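Local coordinates for DCN1-like protein 3 (Homo sapiens, PDB 4GBA) that helps attach NEDD8 to cullins, bringing together an N-terminally acetylated NEDD8-conjugating E2 enzyme and cullin-RBX complexes through its DCUN1 domain, at residues L35-D38 against F42-L45; I71-D74 against G78-A81. One frame throughout, in Å; residues are numbered along the deposited sequence.

Contact 1 of 2, residues L35-D38 against F42-L45; sequences LCVD and FRVL
Apolar contact between Val37 and Val44 carries most of this short interface, with the flank of Arg43 at its margin. The two valines approach at a slant, their CA atoms 7.6 Å apart. In Val44, CG1 is anti to the backbone N (chi1 176°), which puts CG2 beside that N and turned to the loop; it lies 4.3 Å from Val37 CB. The modelled approach of the Val37 methyl CG1 to it is too short to be trusted, so the exact rotation of Val37 is doubtful, though not the pairing of the two side chains. The other Val37 methyl, CG2, meets the aliphatic part of Arg43, 4.3 Å from its CD. Arg43 runs alongside the valine with its chain extended beyond CB, so methylene rather than guanidinium makes this contact; its NE has a long, weak ion pair with Glu41.

Polar groups enter mainly through the backbone. Asp38 O approaches the Val44 methyl CG2 at 3.5 Å, plain van der Waals packing. The Asp38 carboxylate turns elsewhere: OD2 accepts a hydrogen bond from the backbone N of Thr40, within the connection between the two segments. Upstream, Cys36 has positive phi (63°) and ends the preceding helix in a Schellman motif, after which Val37 is extended and directs its side chain to the next helix.

The contact thus packs the loop after helix 25-34 onto the first turn of helix 42-50. Leu35 and Arg43 reach helix 76-89, Phe42 and Leu45 pack on helix 119-129, and Val44 and Leu45 also touch a modified side chain of the bound N-terminally acetylated NEDD8 E2 peptide, so this helix start borders the peptide site of the DCUN1 domain.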
# COMPACT_ATOMS: atom_id res chain seq x y z
N LEU A 35 9.03 -16.49 -4.77
CA LEU A 35 7.71 -16.62 -4.16
C LEU A 35 6.61 -16.84 -5.19
O LEU A 35 5.47 -17.13 -4.83
CB LEU A 35 7.39 -15.38 -3.34
CG LEU A 35 8.27 -15.11 -2.12
CD1 LEU A 35 7.99 -13.72 -1.59
CD2 LEU A 35 8.03 -16.16 -1.02
N CYS A 36 6.94 -16.68 -6.48
CA CYS A 36 5.97 -16.84 -7.55
C CYS A 36 4.86 -15.83 -7.44
O CYS A 36 3.67 -16.14 -7.62
CB CYS A 36 5.39 -18.25 -7.52
SG CYS A 36 6.62 -19.45 -8.03
N VAL A 37 5.26 -14.60 -7.16
CA VAL A 37 4.34 -13.53 -6.85
C VAL A 37 4.72 -12.31 -7.70
O VAL A 37 5.90 -12.00 -7.86
CB VAL A 37 4.41 -13.24 -5.30
CG1 VAL A 37 4.74 -11.81 -4.99
CG2 VAL A 37 3.13 -13.70 -4.61
N ASP A 38 3.73 -11.64 -8.28
CA ASP A 38 4.02 -10.38 -8.96
C ASP A 38 4.47 -9.40 -7.87
O ASP A 38 3.82 -9.31 -6.83
CB ASP A 38 2.79 -9.86 -9.72
CG ASP A 38 3.07 -8.55 -10.46
OD1 ASP A 38 2.80 -8.45 -11.69
OD2 ASP A 38 3.55 -7.59 -9.81
N PHE A 42 -0.87 -7.67 -3.89
CA PHE A 42 -1.31 -7.45 -2.51
C PHE A 42 -0.52 -8.23 -1.43
O PHE A 42 -0.18 -7.68 -0.39
CB PHE A 42 -2.82 -7.75 -2.43
CG PHE A 42 -3.44 -7.47 -1.08
CD1 PHE A 42 -3.39 -6.20 -0.52
CD2 PHE A 42 -4.12 -8.49 -0.39
CE1 PHE A 42 -3.99 -5.94 0.73
CE2 PHE A 42 -4.71 -8.24 0.85
CZ PHE A 42 -4.64 -6.96 1.41
N ARG A 43 -0.23 -9.50 -1.69
CA ARG A 43 0.56 -10.30 -0.74
C ARG A 43 1.92 -9.70 -0.45
O ARG A 43 2.46 -9.89 0.64
CB ARG A 43 0.77 -11.71 -1.25
CG ARG A 43 -0.38 -12.63 -1.02
CD ARG A 43 -0.31 -13.74 -2.02
NE ARG A 43 -1.60 -14.38 -2.16
CZ ARG A 43 -1.80 -15.47 -2.90
NH1 ARG A 43 -0.77 -16.00 -3.54
NH2 ARG A 43 -3.02 -16.01 -2.97
N VAL A 44 2.48 -9.01 -1.44
CA VAL A 44 3.79 -8.38 -1.28
C VAL A 44 3.68 -7.15 -0.38
O VAL A 44 4.54 -6.92 0.48
CB VAL A 44 4.43 -8.03 -2.65
CG1 VAL A 44 5.74 -7.28 -2.46
CG2 VAL A 44 4.65 -9.32 -3.47
N LEU A 45 2.61 -6.38 -0.55
CA LEU A 45 2.27 -5.33 0.41
C LEU A 45 2.13 -5.94 1.84
O LEU A 45 2.68 -5.41 2.81
CB LEU A 45 1.01 -4.58 -0.01
CG LEU A 45 0.48 -3.52 0.97
CD1 LEU A 45 1.41 -2.28 1.03
CD2 LEU A 45 -0.96 -3.12 0.61

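Contact 2 of 2, residues I71-D74 against G78-A81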
# COMPACT_ATOMS: atom_id res chain seq x y z
N ILE A 71 6.54 -14.39 11.21
CA ILE A 71 5.61 -15.26 10.50
C ILE A 71 6.09 -16.72 10.52
O ILE A 71 5.50 -17.58 9.88
CB ILE A 71 5.36 -14.77 9.07
CG1 ILE A 71 6.65 -14.82 8.25
CG2 ILE A 71 4.80 -13.34 9.12
CD1 ILE A 71 6.47 -14.61 6.76
N SER A 72 7.15 -16.97 11.28
CA SER A 72 7.70 -18.32 11.46
C SER A 72 8.03 -19.00 10.15
O SER A 72 7.47 -20.05 9.80
CB SER A 72 6.77 -19.19 12.32
OG SER A 72 6.78 -18.71 13.65
N ALA A 73 8.95 -18.37 9.42
CA ALA A 73 9.44 -18.92 8.17
C ALA A 73 10.92 -18.66 8.10
O ALA A 73 11.42 -17.64 8.57
CB ALA A 73 8.72 -18.29 6.98
N ASP A 74 11.64 -19.63 7.54
CA ASP A 74 13.04 -19.45 7.23
C ASP A 74 13.29 -19.93 5.79
O ASP A 74 14.42 -20.23 5.38
CB ASP A 74 13.93 -20.19 8.23
CG ASP A 74 13.71 -21.70 8.22
OD1 ASP A 74 12.93 -22.21 7.38
OD2 ASP A 74 14.35 -22.40 9.05
N GLY A 78 8.11 -21.82 3.18
CA GLY A 78 7.49 -21.48 4.45
C GLY A 78 6.71 -20.18 4.36
O GLY A 78 5.60 -20.09 4.87
N ILE A 79 7.30 -19.17 3.72
CA ILE A 79 6.62 -17.90 3.51
C ILE A 79 5.34 -18.08 2.71
O ILE A 79 4.28 -17.60 3.11
CB ILE A 79 7.54 -16.85 2.84
CG1 ILE A 79 8.71 -16.51 3.75
CG2 ILE A 79 6.76 -15.58 2.52
CD1 ILE A 79 9.91 -15.98 3.07
N CYS A 80 5.42 -18.79 1.58
CA CYS A 80 4.23 -19.01 0.75
C CYS A 80 3.11 -19.67 1.54
O CYS A 80 1.95 -19.32 1.37
CB CYS A 80 4.56 -19.83 -0.50
SG CYS A 80 5.68 -19.00 -1.65
N ALA A 81 3.47 -20.61 2.41
CA ALA A 81 2.48 -21.31 3.21
C ALA A 81 1.72 -20.38 4.17
O ALA A 81 0.58 -20.67 4.55
CB ALA A 81 3.15 -22.44 3.98
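Ile79 meets Ala73 and Ile71 chiefly through CG1. Its root already lies close to the alanine: Ile79 N is 3.7 Å from Ala73 CB, and Ile79 CB is 4.5 Å from Ala73 CB. CG1 makes the main contact: standing beside the backbone N and anti to the carbonyl carbon (chi1 -64°), it comes within 3.7 Å of Ala73 CB and 4.2 Å of Ile71 CD1, the end of that isoleucine's long branch. The tip, CD1, turns away from Ala73, while the other branch, CG2, leaves for Leu35. The Ala73 methyl also rests directly on the helix backbone, 3.8 Å from Gly78 C, as Gly78 has no side chain to intervene. Ser72, with positive phi (54°), closes helix 61-71 by a Schellman motif and lets the chain swing Ala73 inward.

Ser72 O accepts a hydrogen bond from Arg82 NH2, and Gly78 N bonds to Ser75 OG, while the Asp74 carboxylate forms a salt bridge with Arg7. The contact therefore packs the short connection between helices 61-71 and 76-89 against the latter, with helix 42-50 beside it: Lys50 touches Ile71, and Leu47 touches Ile79.

Overall arrangement
From the N terminus, helix 25-34 ends and contact 1 closes the short loop into helix 42-50. The chain then passes strand 59-60, which pairs antiparallel with strand 22-23, and helix 61-71, before contact 2 closes the short connection into helix 76-89. The two contacts are in series, neither enclosing nor crossing the other, with centres 13 Å apart on the same side of the chain's centre. They nevertheless touch: Leu35 CD2 lies 3.8 Å from Ile79 CG2, and Leu35 O lies 3.7 Å from Cys80 SG. Leu35, at the start of the connection from helix 25-34 to helix 42-50, thereby packs the first loop onto helix 76-89 within the DCUN1 domain.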